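Long-range contacts in periplasmic binding protein (Agrobacterium tumefaciens str. B6, PDB 5L9G), which binds the opine mannopine in the periplasm and probably hands it to an ABC transporter for uptake: residues G31-Q36 with L282-T288; S274-K280 with N292-L298. All coordinates share one frame; numbering follows the deposited sequence.

Contact 1 (G31-Q36 with L282-T288); sequences GWQEAQ and LPNSFAT. With MO0 (mannopine), chain C.
The Phe286 ring lies over the first turn of the helix segment 31-36, its face turned to the backbone of Trp32. Trp32 CA sits 3.9 Å from the centroid of the Phe286 ring and 14° off the ring normal, a CH-pi contact over the face, and the peptide nitrogen of Trp32 lies over that same face nearer the rim. With CG of Phe286 anti to the backbone N (chi1 -169°), the side chain reaches in from the loop across Gly31, and Gly31 C lies 3.6 Å from Phe286 CD1. At the base of the ring Ala35 CB packs on Phe286 CB at 3.6 Å. Leu282 fills in one turn further along the helix: its CD1 meets the Ala35 carbonyl and the end of the indole, 4.0 Å from Trp32 CZ3.

The Trp32 ring is held between two different layers. Gln36 NE2 lies over one face, displaced toward the rim, held by the Trp32 carbonyl and by Ser27 OG, while the indole NE1 donates to Gln78. Against the opposite face lies the glutamine-derived part of mannopine, its CG 3.4 Å above the plane and centred on the indole. Thr288 OG1, anti to its own N (chi1 -172°), donates a 2.7 Å hydrogen bond to OE1 of the ligand's side-chain amide; that same oxygen lies in plane at the edge of the Phe286 ring. No hydrogen bond joins the two segments, so they meet by apolar packing and through the ligand. Trp32, Phe286 and Thr288 thus form an aromatic and hydroxyl wall of the mannopine pocket, in keeping with the ligand cleft of a periplasmic binding protein.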
ATOM      1  N   GLY A  31      12.038   0.369  -4.502  1.00 30.73           N
ATOM      2  CA  GLY A  31      11.877   1.753  -4.956  1.00 30.77           C
ATOM      3  C   GLY A  31      11.144   2.655  -3.970  1.00 32.56           C
ATOM      4  O   GLY A  31      11.476   3.844  -3.831  1.00 31.65           O
ATOM      5  N   TRP A  32      10.139   2.097  -3.292  1.00 30.61           N
ATOM      6  CA  TRP A  32       9.346   2.831  -2.305  1.00 31.30           C
ATOM      7  C   TRP A  32      10.191   3.217  -1.090  1.00 34.16           C
ATOM      8  O   TRP A  32      10.138   4.375  -0.664  1.00 31.74           O
ATOM      9  CB  TRP A  32       8.088   2.034  -1.922  1.00 29.95           C
ATOM     10  CG  TRP A  32       7.320   2.527  -0.715  1.00 31.77           C
ATOM     11  CD1 TRP A  32       6.887   1.766   0.330  1.00 34.63           C
ATOM     12  CD2 TRP A  32       6.859   3.874  -0.449  1.00 32.15           C
ATOM     13  NE1 TRP A  32       6.172   2.539   1.219  1.00 35.32           N
ATOM     14  CE2 TRP A  32       6.132   3.835   0.763  1.00 36.80           C
ATOM     15  CE3 TRP A  32       6.989   5.107  -1.122  1.00 33.27           C
ATOM     16  CZ2 TRP A  32       5.569   4.992   1.351  1.00 36.77           C
ATOM     17  CZ3 TRP A  32       6.446   6.255  -0.535  1.00 35.09           C
ATOM     18  CH2 TRP A  32       5.725   6.189   0.672  1.00 37.04           C
ATOM     19  N   GLN A  33      10.997   2.262  -0.549  1.00 31.33           N
ATOM     20  CA  GLN A  33      11.871   2.546   0.603  1.00 31.89           C
ATOM     21  C   GLN A  33      12.945   3.544   0.211  1.00 35.05           C
ATOM     22  O   GLN A  33      13.257   4.446   0.998  1.00 35.52           O
ATOM     23  CB  GLN A  33      12.482   1.277   1.188  1.00 33.04           C
ATOM     24  CG  GLN A  33      13.307   1.556   2.466  1.00 37.71           C
ATOM     25  CD  GLN A  33      13.149   0.499   3.514  1.00 43.28           C
ATOM     26  OE1 GLN A  33      12.156  -0.243   3.528  1.00 38.68           O
ATOM     27  NE2 GLN A  33      14.119   0.416   4.424  1.00 37.37           N
ATOM     28  N   GLU A  34      13.487   3.403  -1.013  1.00 33.06           N
ATOM     29  CA  GLU A  34      14.494   4.314  -1.546  1.00 33.45           C
ATOM     30  C   GLU A  34      13.948   5.741  -1.664  1.00 36.45           C
ATOM     31  O   GLU A  34      14.641   6.692  -1.292  1.00 38.01           O
ATOM     32  CB  GLU A  34      15.070   3.793  -2.878  1.00 33.72           C
ATOM     33  CG  GLU A  34      15.926   2.554  -2.659  1.00 40.08           C
ATOM     34  CD  GLU A  34      16.342   1.759  -3.886  1.00 56.47           C
ATOM     35  OE1 GLU A  34      16.216   2.284  -5.016  1.00 51.25           O
ATOM     36  OE2 GLU A  34      16.825   0.616  -3.713  1.00 44.00           O
ATOM     37  N   ALA A  35      12.701   5.889  -2.116  1.00 34.72           N
ATOM     38  CA  ALA A  35      12.049   7.196  -2.229  1.00 34.91           C
ATOM     39  C   ALA A  35      11.887   7.846  -0.845  1.00 37.93           C
ATOM     40  O   ALA A  35      12.192   9.025  -0.684  1.00 38.64           O
ATOM     41  CB  ALA A  35      10.700   7.055  -2.900  1.00 34.46           C
ATOM     42  N   GLN A  36      11.431   7.071   0.155  1.00 34.16           N
ATOM     43  CA  GLN A  36      11.266   7.578   1.520  1.00 35.12           C
ATOM     44  C   GLN A  36      12.624   7.977   2.099  1.00 38.65           C
ATOM     45  O   GLN A  36      12.751   9.048   2.675  1.00 37.46           O
ATOM     46  CB  GLN A  36      10.607   6.527   2.417  1.00 35.98           C
ATOM     47  CG  GLN A  36       9.165   6.250   2.072  1.00 37.12           C
ATOM     48  CD  GLN A  36       8.703   5.035   2.817  1.00 41.43           C
ATOM     49  OE1 GLN A  36       8.258   5.122   3.952  1.00 37.64           O
ATOM     50  NE2 GLN A  36       8.840   3.874   2.198  1.00 34.19           N
ATOM     51  N   LEU A 282       8.953  13.550  -2.177  1.00 39.06           N
ATOM     52  CA  LEU A 282       8.588  12.133  -2.199  1.00 37.53           C
ATOM     53  C   LEU A 282       8.333  11.560  -3.619  1.00 42.26           C
ATOM     54  O   LEU A 282       8.841  10.460  -3.895  1.00 41.08           O
ATOM     55  CB  LEU A 282       7.392  11.872  -1.263  1.00 37.86           C
ATOM     56  CG  LEU A 282       7.153  10.429  -0.843  1.00 41.43           C
ATOM     57  CD1 LEU A 282       8.424   9.774  -0.261  1.00 40.78           C
ATOM     58  CD2 LEU A 282       5.960  10.349   0.136  1.00 41.78           C
ATOM     59  N   PRO A 283       7.643  12.272  -4.555  1.00 39.34           N
ATOM     60  CA  PRO A 283       7.425  11.683  -5.889  1.00 38.56           C
ATOM     61  C   PRO A 283       8.453  12.079  -6.956  1.00 43.51           C
ATOM     62  O   PRO A 283       8.166  11.898  -8.144  1.00 42.76           O
ATOM     63  CB  PRO A 283       6.025  12.201  -6.273  1.00 40.39           C
ATOM     64  CG  PRO A 283       5.754  13.377  -5.367  1.00 46.17           C
ATOM     65  CD  PRO A 283       6.919  13.558  -4.436  1.00 42.48           C
ATOM     66  N   ASN A 284       9.636  12.597  -6.563  1.00 40.87           N
ATOM     67  CA  ASN A 284      10.658  13.070  -7.521  1.00 42.22           C
ATOM     68  C   ASN A 284      10.998  12.050  -8.616  1.00 47.91           C
ATOM     69  O   ASN A 284      11.094  12.419  -9.794  1.00 48.62           O
ATOM     70  CB  ASN A 284      11.901  13.581  -6.824  1.00 44.13           C
ATOM     71  CG  ASN A 284      11.674  14.951  -6.225  1.00 50.87           C
ATOM     72  OD1 ASN A 284      10.583  15.533  -6.345  1.00 46.94           O
ATOM     73  ND2 ASN A 284      12.680  15.482  -5.539  1.00 47.46           N
ATOM     74  N   SER A 285      11.102  10.781  -8.250  1.00 43.43           N
ATOM     75  CA  SER A 285      11.332   9.739  -9.257  1.00 43.81           C
ATOM     76  C   SER A 285      10.268   8.652  -9.130  1.00 46.63           C
ATOM     77  O   SER A 285       9.723   8.207 -10.155  1.00 48.98           O
ATOM     78  CB  SER A 285      12.742   9.164  -9.140  1.00 48.77           C
ATOM     79  OG  SER A 285      13.033   8.799  -7.801  1.00 65.32           O
ATOM     80  N   PHE A 286       9.951   8.247  -7.879  1.00 37.09           N
ATOM     81  CA  PHE A 286       8.974   7.188  -7.589  1.00 32.89           C
ATOM     82  C   PHE A 286       7.533   7.692  -7.710  1.00 35.09           C
ATOM     83  O   PHE A 286       7.215   8.752  -7.189  1.00 34.06           O
ATOM     84  CB  PHE A 286       9.260   6.563  -6.214  1.00 33.74           C
ATOM     85  CG  PHE A 286       8.486   5.295  -5.922  1.00 32.15           C
ATOM     86  CD1 PHE A 286       8.912   4.066  -6.426  1.00 34.82           C
ATOM     87  CD2 PHE A 286       7.346   5.324  -5.126  1.00 32.56           C
ATOM     88  CE1 PHE A 286       8.194   2.888  -6.140  1.00 34.03           C
ATOM     89  CE2 PHE A 286       6.635   4.147  -4.842  1.00 34.80           C
ATOM     90  CZ  PHE A 286       7.063   2.942  -5.352  1.00 32.46           C
ATOM     91  N   ALA A 287       6.672   6.929  -8.400  1.00 31.86           N
ATOM     92  CA  ALA A 287       5.291   7.319  -8.636  1.00 33.21           C
ATOM     93  C   ALA A 287       4.430   7.085  -7.388  1.00 35.37           C
ATOM     94  O   ALA A 287       3.859   6.007  -7.190  1.00 31.66           O
ATOM     95  CB  ALA A 287       4.714   6.595  -9.847  1.00 34.46           C
ATOM     96  N   THR A 288       4.415   8.103  -6.521  1.00 33.50           N
ATOM     97  CA  THR A 288       3.589   8.134  -5.311  1.00 33.54           C
ATOM     98  C   THR A 288       2.960   9.532  -5.204  1.00 39.08           C
ATOM     99  O   THR A 288       3.246  10.382  -6.049  1.00 38.78           O
ATOM    100  CB  THR A 288       4.386   7.699  -4.075  1.00 35.71           C
ATOM    101  OG1 THR A 288       3.457   7.571  -2.990  1.00 35.12           O
ATOM    102  CG2 THR A 288       5.497   8.691  -3.717  1.00 37.22           C
TER
HETATM  103  OAB MO0 C 401       1.198  -2.444   6.884  1.00 37.00           O
HETATM  104  CAF MO0 C 401       2.242  -3.307   6.522  1.00 37.76           C
HETATM  105  CAG MO0 C 401       2.407  -3.451   5.020  1.00 35.67           C
HETATM  106  OAC MO0 C 401       1.600  -4.474   4.551  1.00 36.39           O
HETATM  107  CAH MO0 C 401       2.271  -2.161   4.248  1.00 36.53           C
HETATM  108  OAM MO0 C 401       3.133  -1.192   4.717  1.00 36.67           O
HETATM  109  CAI MO0 C 401       2.377  -2.291   2.728  1.00 33.31           C
HETATM  110  OAD MO0 C 401       3.632  -2.771   2.352  1.00 35.73           O
HETATM  111  CAJ MO0 C 401       1.999  -1.022   2.019  1.00 33.25           C
HETATM  112  OAE MO0 C 401       0.687  -0.676   2.359  1.00 37.76           O
HETATM  113  CAK MO0 C 401       2.196  -1.057   0.496  1.00 29.10           C
HETATM  114  N   MO0 C 401       2.965   0.125   0.087  1.00 29.28           N
HETATM  115  CA  MO0 C 401       3.005   0.303  -1.385  1.00 28.88           C
HETATM  116  C   MO0 C 401       4.343  -0.142  -1.925  1.00 33.73           C
HETATM  117  O   MO0 C 401       5.155  -0.709  -1.163  1.00 31.54           O
HETATM  118  CB  MO0 C 401       2.685   1.713  -1.823  1.00 31.10           C
HETATM  119  CG  MO0 C 401       3.838   2.671  -1.610  1.00 32.04           C
HETATM  120  CD  MO0 C 401       3.417   4.097  -1.550  1.00 33.36           C
HETATM  121  OE1 MO0 C 401       3.586   4.878  -2.701  1.00 29.25           O
HETATM  122  NE2 MO0 C 401       2.939   4.633  -0.536  1.00 35.97           N
HETATM  123  OXT MO0 C 401       4.637  -0.012  -3.156  1.00 30.26           O

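Contact 2 (S274-K280 with N292-L298). With EDO (1,2-ethanediol), chain H.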
ATOM      1  N   SER A 274       7.447  14.469   8.464  1.00 46.82           N
ATOM      2  CA  SER A 274       6.060  14.685   8.027  1.00 45.92           C
ATOM      3  C   SER A 274       5.855  16.082   7.422  1.00 51.88           C
ATOM      4  O   SER A 274       4.797  16.353   6.840  1.00 51.58           O
ATOM      5  CB  SER A 274       5.093  14.481   9.192  1.00 48.78           C
ATOM      6  OG  SER A 274       5.110  13.149   9.676  1.00 51.13           O
ATOM      7  N   LYS A 275       6.856  16.968   7.573  1.00 49.92           N
ATOM      8  CA  LYS A 275       6.815  18.353   7.083  1.00 51.60           C
ATOM      9  C   LYS A 275       6.696  18.465   5.566  1.00 53.96           C
ATOM     10  O   LYS A 275       7.231  17.623   4.851  1.00 52.70           O
ATOM     11  CB  LYS A 275       8.003  19.165   7.601  1.00 55.77           C
ATOM     12  CG  LYS A 275       7.882  19.538   9.081  1.00 57.81           C
ATOM     13  CD  LYS A 275       9.116  20.295   9.554  1.00 62.86           C
ATOM     14  CE  LYS A 275       8.917  20.889  10.925  1.00 77.29           C
ATOM     15  NZ  LYS A 275      10.159  21.549  11.420  1.00 80.75           N
ATOM     16  N   ALA A 276       5.994  19.512   5.083  1.00 50.98           N
ATOM     17  CA  ALA A 276       5.749  19.802   3.662  1.00 49.60           C
ATOM     18  C   ALA A 276       7.047  19.891   2.826  1.00 54.70           C
ATOM     19  O   ALA A 276       7.074  19.417   1.682  1.00 52.61           O
ATOM     20  CB  ALA A 276       4.966  21.102   3.543  1.00 51.96           C
ATOM     21  N   GLU A 277       8.116  20.490   3.418  1.00 53.15           N
ATOM     22  CA  GLU A 277       9.441  20.678   2.814  1.00 52.51           C
ATOM     23  C   GLU A 277      10.119  19.356   2.403  1.00 54.89           C
ATOM     24  O   GLU A 277      10.983  19.376   1.522  1.00 54.96           O
ATOM     25  CB  GLU A 277      10.357  21.524   3.725  1.00 55.94           C
ATOM     26  CG  GLU A 277      10.774  20.848   5.020  1.00 59.51           C
ATOM     27  CD  GLU A 277      11.305  21.785   6.081  1.00 78.43           C
ATOM     28  OE1 GLU A 277      12.540  21.970   6.177  1.00 71.66           O
ATOM     29  OE2 GLU A 277      10.468  22.320   6.840  1.00 75.97           O
ATOM     30  N   TYR A 278       9.755  18.233   3.061  1.00 49.57           N
ATOM     31  CA  TYR A 278      10.283  16.896   2.743  1.00 46.67           C
ATOM     32  C   TYR A 278       9.304  16.156   1.854  1.00 47.51           C
ATOM     33  O   TYR A 278       9.718  15.543   0.868  1.00 44.78           O
ATOM     34  CB  TYR A 278      10.565  16.084   4.018  1.00 47.35           C
ATOM     35  CG  TYR A 278      11.478  16.804   4.983  1.00 49.02           C
ATOM     36  CD1 TYR A 278      12.832  16.973   4.699  1.00 51.61           C
ATOM     37  CD2 TYR A 278      10.984  17.362   6.155  1.00 50.04           C
ATOM     38  CE1 TYR A 278      13.670  17.678   5.565  1.00 52.91           C
ATOM     39  CE2 TYR A 278      11.818  18.043   7.041  1.00 52.81           C
ATOM     40  CZ  TYR A 278      13.159  18.205   6.738  1.00 58.43           C
ATOM     41  OH  TYR A 278      13.982  18.894   7.593  1.00 58.12           O
ATOM     42  N   GLN A 279       8.000  16.215   2.210  1.00 44.33           N
ATOM     43  CA  GLN A 279       6.895  15.580   1.484  1.00 42.39           C
ATOM     44  C   GLN A 279       6.862  15.968  -0.003  1.00 44.35           C
ATOM     45  O   GLN A 279       6.557  15.119  -0.845  1.00 42.66           O
ATOM     46  CB  GLN A 279       5.567  15.924   2.176  1.00 44.21           C
ATOM     47  CG  GLN A 279       5.273  15.045   3.391  1.00 44.42           C
ATOM     48  CD  GLN A 279       4.451  13.842   2.983  1.00 51.19           C
ATOM     49  OE1 GLN A 279       3.359  13.974   2.419  1.00 43.65           O
ATOM     50  NE2 GLN A 279       4.979  12.637   3.194  1.00 43.06           N
ATOM     51  N   LYS A 280       7.219  17.229  -0.331  1.00 42.62           N
ATOM     52  CA  LYS A 280       7.251  17.729  -1.713  1.00 41.51           C
ATOM     53  C   LYS A 280       8.171  16.899  -2.637  1.00 43.88           C
ATOM     54  O   LYS A 280       7.888  16.796  -3.832  1.00 44.12           O
ATOM     55  CB  LYS A 280       7.639  19.228  -1.758  1.00 45.04           C
ATOM     56  CG  LYS A 280       9.128  19.521  -1.494  1.00 52.42           C
ATOM     57  CD  LYS A 280       9.495  21.005  -1.538  1.00 57.74           C
ATOM     58  CE  LYS A 280      10.932  21.210  -1.981  1.00 62.45           C
ATOM     59  NZ  LYS A 280      11.918  20.599  -1.052  1.00 63.37           N
ATOM     60  N   ASN A 292       0.745  15.217   2.768  1.00 46.69           N
ATOM     61  CA  ASN A 292       0.712  16.589   3.282  1.00 48.48           C
ATOM     62  C   ASN A 292       0.292  17.547   2.153  1.00 53.32           C
ATOM     63  O   ASN A 292       1.049  17.757   1.204  1.00 50.65           O
ATOM     64  CB  ASN A 292       2.073  16.980   3.874  1.00 51.11           C
ATOM     65  CG  ASN A 292       2.059  18.270   4.658  1.00 61.36           C
ATOM     66  OD1 ASN A 292       1.273  19.184   4.400  1.00 53.79           O
ATOM     67  ND2 ASN A 292       2.953  18.385   5.617  1.00 51.98           N
ATOM     68  N   MET A 293      -0.929  18.109   2.262  1.00 53.33           N
ATOM     69  CA  MET A 293      -1.546  19.037   1.303  1.00 55.64           C
ATOM     70  C   MET A 293      -0.649  20.238   0.975  1.00 57.33           C
ATOM     71  O   MET A 293      -0.674  20.735  -0.151  1.00 56.11           O
ATOM     72  CB  MET A 293      -2.903  19.545   1.839  1.00 61.10           C
ATOM     73  CG  MET A 293      -3.983  18.486   1.877  1.00 66.74           C
ATOM     74  SD  MET A 293      -5.464  18.930   2.847  1.00 76.22           S
ATOM     75  CE  MET A 293      -6.503  17.511   2.435  1.00 71.68           C
ATOM     76  N   LYS A 294       0.130  20.710   1.967  1.00 53.90           N
ATOM     77  CA  LYS A 294       1.052  21.830   1.801  1.00 54.58           C
ATOM     78  C   LYS A 294       2.202  21.517   0.817  1.00 58.44           C
ATOM     79  O   LYS A 294       2.723  22.447   0.206  1.00 59.51           O
ATOM     80  CB  LYS A 294       1.597  22.308   3.153  1.00 58.57           C
ATOM     81  CG  LYS A 294       0.545  22.918   4.079  1.00 68.76           C
ATOM     82  CD  LYS A 294       1.093  23.136   5.496  1.00 81.26           C
ATOM     83  CE  LYS A 294       1.777  24.472   5.685  1.00 99.63           C
ATOM     84  NZ  LYS A 294       2.285  24.637   7.074  1.00111.61           N
ATOM     85  N   ALA A 295       2.575  20.231   0.635  1.00 53.94           N
ATOM     86  CA  ALA A 295       3.634  19.826  -0.303  1.00 53.74           C
ATOM     87  C   ALA A 295       3.305  20.196  -1.769  1.00 59.40           C
ATOM     88  O   ALA A 295       4.214  20.548  -2.524  1.00 60.63           O
ATOM     89  CB  ALA A 295       3.909  18.333  -0.190  1.00 52.64           C
ATOM     90  N   TYR A 296       2.016  20.149  -2.146  1.00 55.59           N
ATOM     91  CA  TYR A 296       1.531  20.486  -3.488  1.00 56.34           C
ATOM     92  C   TYR A 296       1.768  21.954  -3.841  1.00 67.12           C
ATOM     93  O   TYR A 296       2.157  22.248  -4.974  1.00 68.07           O
ATOM     94  CB  TYR A 296       0.051  20.104  -3.644  1.00 56.05           C
ATOM     95  CG  TYR A 296      -0.163  18.609  -3.636  1.00 54.11           C
ATOM     96  CD1 TYR A 296      -0.357  17.918  -2.441  1.00 55.40           C
ATOM     97  CD2 TYR A 296      -0.113  17.871  -4.816  1.00 53.00           C
ATOM     98  CE1 TYR A 296      -0.500  16.533  -2.422  1.00 53.96           C
ATOM     99  CE2 TYR A 296      -0.262  16.486  -4.809  1.00 51.57           C
ATOM    100  CZ  TYR A 296      -0.449  15.821  -3.611  1.00 55.93           C
ATOM    101  OH  TYR A 296      -0.595  14.459  -3.604  1.00 54.86           O
ATOM    102  N   ASP A 297       1.576  22.863  -2.857  1.00 67.70           N
ATOM    103  CA  ASP A 297       1.788  24.307  -2.995  1.00 71.39           C
ATOM    104  C   ASP A 297       3.275  24.605  -3.221  1.00 76.46           C
ATOM    105  O   ASP A 297       3.602  25.502  -3.997  1.00 77.60           O
ATOM    106  CB  ASP A 297       1.287  25.066  -1.739  1.00 75.95           C
ATOM    107  CG  ASP A 297      -0.084  24.677  -1.180  1.00 92.67           C
ATOM    108  OD1 ASP A 297      -0.811  23.901  -1.852  1.00 93.13           O
ATOM    109  OD2 ASP A 297      -0.431  25.150  -0.070  1.00100.39           O
ATOM    110  N   LEU A 298       4.170  23.830  -2.564  1.00 72.69           N
ATOM    111  CA  LEU A 298       5.627  23.996  -2.669  1.00 73.12           C
ATOM    112  C   LEU A 298       6.236  23.425  -3.948  1.00 76.67           C
ATOM    113  O   LEU A 298       7.120  24.058  -4.533  1.00 77.11           O
ATOM    114  CB  LEU A 298       6.360  23.393  -1.452  1.00 72.53           C
ATOM    115  CG  LEU A 298       6.097  23.989  -0.064  1.00 78.51           C
ATOM    116  CD1 LEU A 298       6.748  23.135   1.003  1.00 77.65           C
ATOM    117  CD2 LEU A 298       6.626  25.426   0.053  1.00 83.28           C
TER
HETATM  118  C1  EDO H 406       3.341  19.735   8.246  1.00 48.87           C
HETATM  119  O1  EDO H 406       3.581  18.676   9.187  1.00 47.98           O
HETATM  120  C2  EDO H 406       4.539  20.684   8.110  1.00 46.97           C
HETATM  121  O2  EDO H 406       4.398  21.494   6.968  1.00 45.64           O
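Asn292 puts its side-chain amide against the start of helix 276-279, where ND2 donates to Ser274 O at 3.0 Å, with an N-H...O angle of 160° and in the carbonyl plane. CG anti to the backbone N (chi1 -169°) carries the amide there, and its other end, OD1, accepts from Lys294 N at 3.1 Å, capping the turn into helix 294-299. The backbone N of Asn292 is used as well: it gives a nearly straight 2.9 Å bond to Gln279 OE1, approaching from a direction tilted out of that carbonyl plane. Gln279 NE2 in turn donates to Asn118 O, so both ends of this buried amide are engaged. In this crystal Ala276 N donates to O2 of a 1,2-ethanediol, probably from the crystallisation liquor, at 3.2 Å.

Beyond these bonds the helices meet through small and aliphatic groups. Ala295 CB sits against the backbone of Lys280, 3.5 Å from Lys280 N, and Leu298 CD1 meets Ala276 CB at 3.7 Å. The Lys280 chain crosses Leu298 at about a right angle before NZ turns back to Glu277 O, 3.0 Å away.

The pair thus joins two short helices, one before and one after strand 289-290 in the chain; Gln279 and Ala295 both pack on Pro290, while Tyr278, pointing away from 292-298, reaches helix 30-48.

How the contacts relate
Contacts 1 and 2 alternate along the chain: 274-280 leads almost directly into 282-288, which leads through strand 289-290 into 292-298. Their centres lie 14 Å apart on the same side of the chain's centre, with no touch between them beyond the adjoining sequence. Contact 1 meets mannopine directly, whereas the side chain of Gln279 in contact 2 stays about 9 Å from it; Asn118, whose O accepts from Gln279 NE2, is also touched by Trp32. Contact 2 pairs the helices before and after the loop and strand that include Phe286 and Thr288. Helix 30-48 meets Phe286 at its first turn, Leu282 from there to Leu40, and Tyr278 from Leu40 to Ala47.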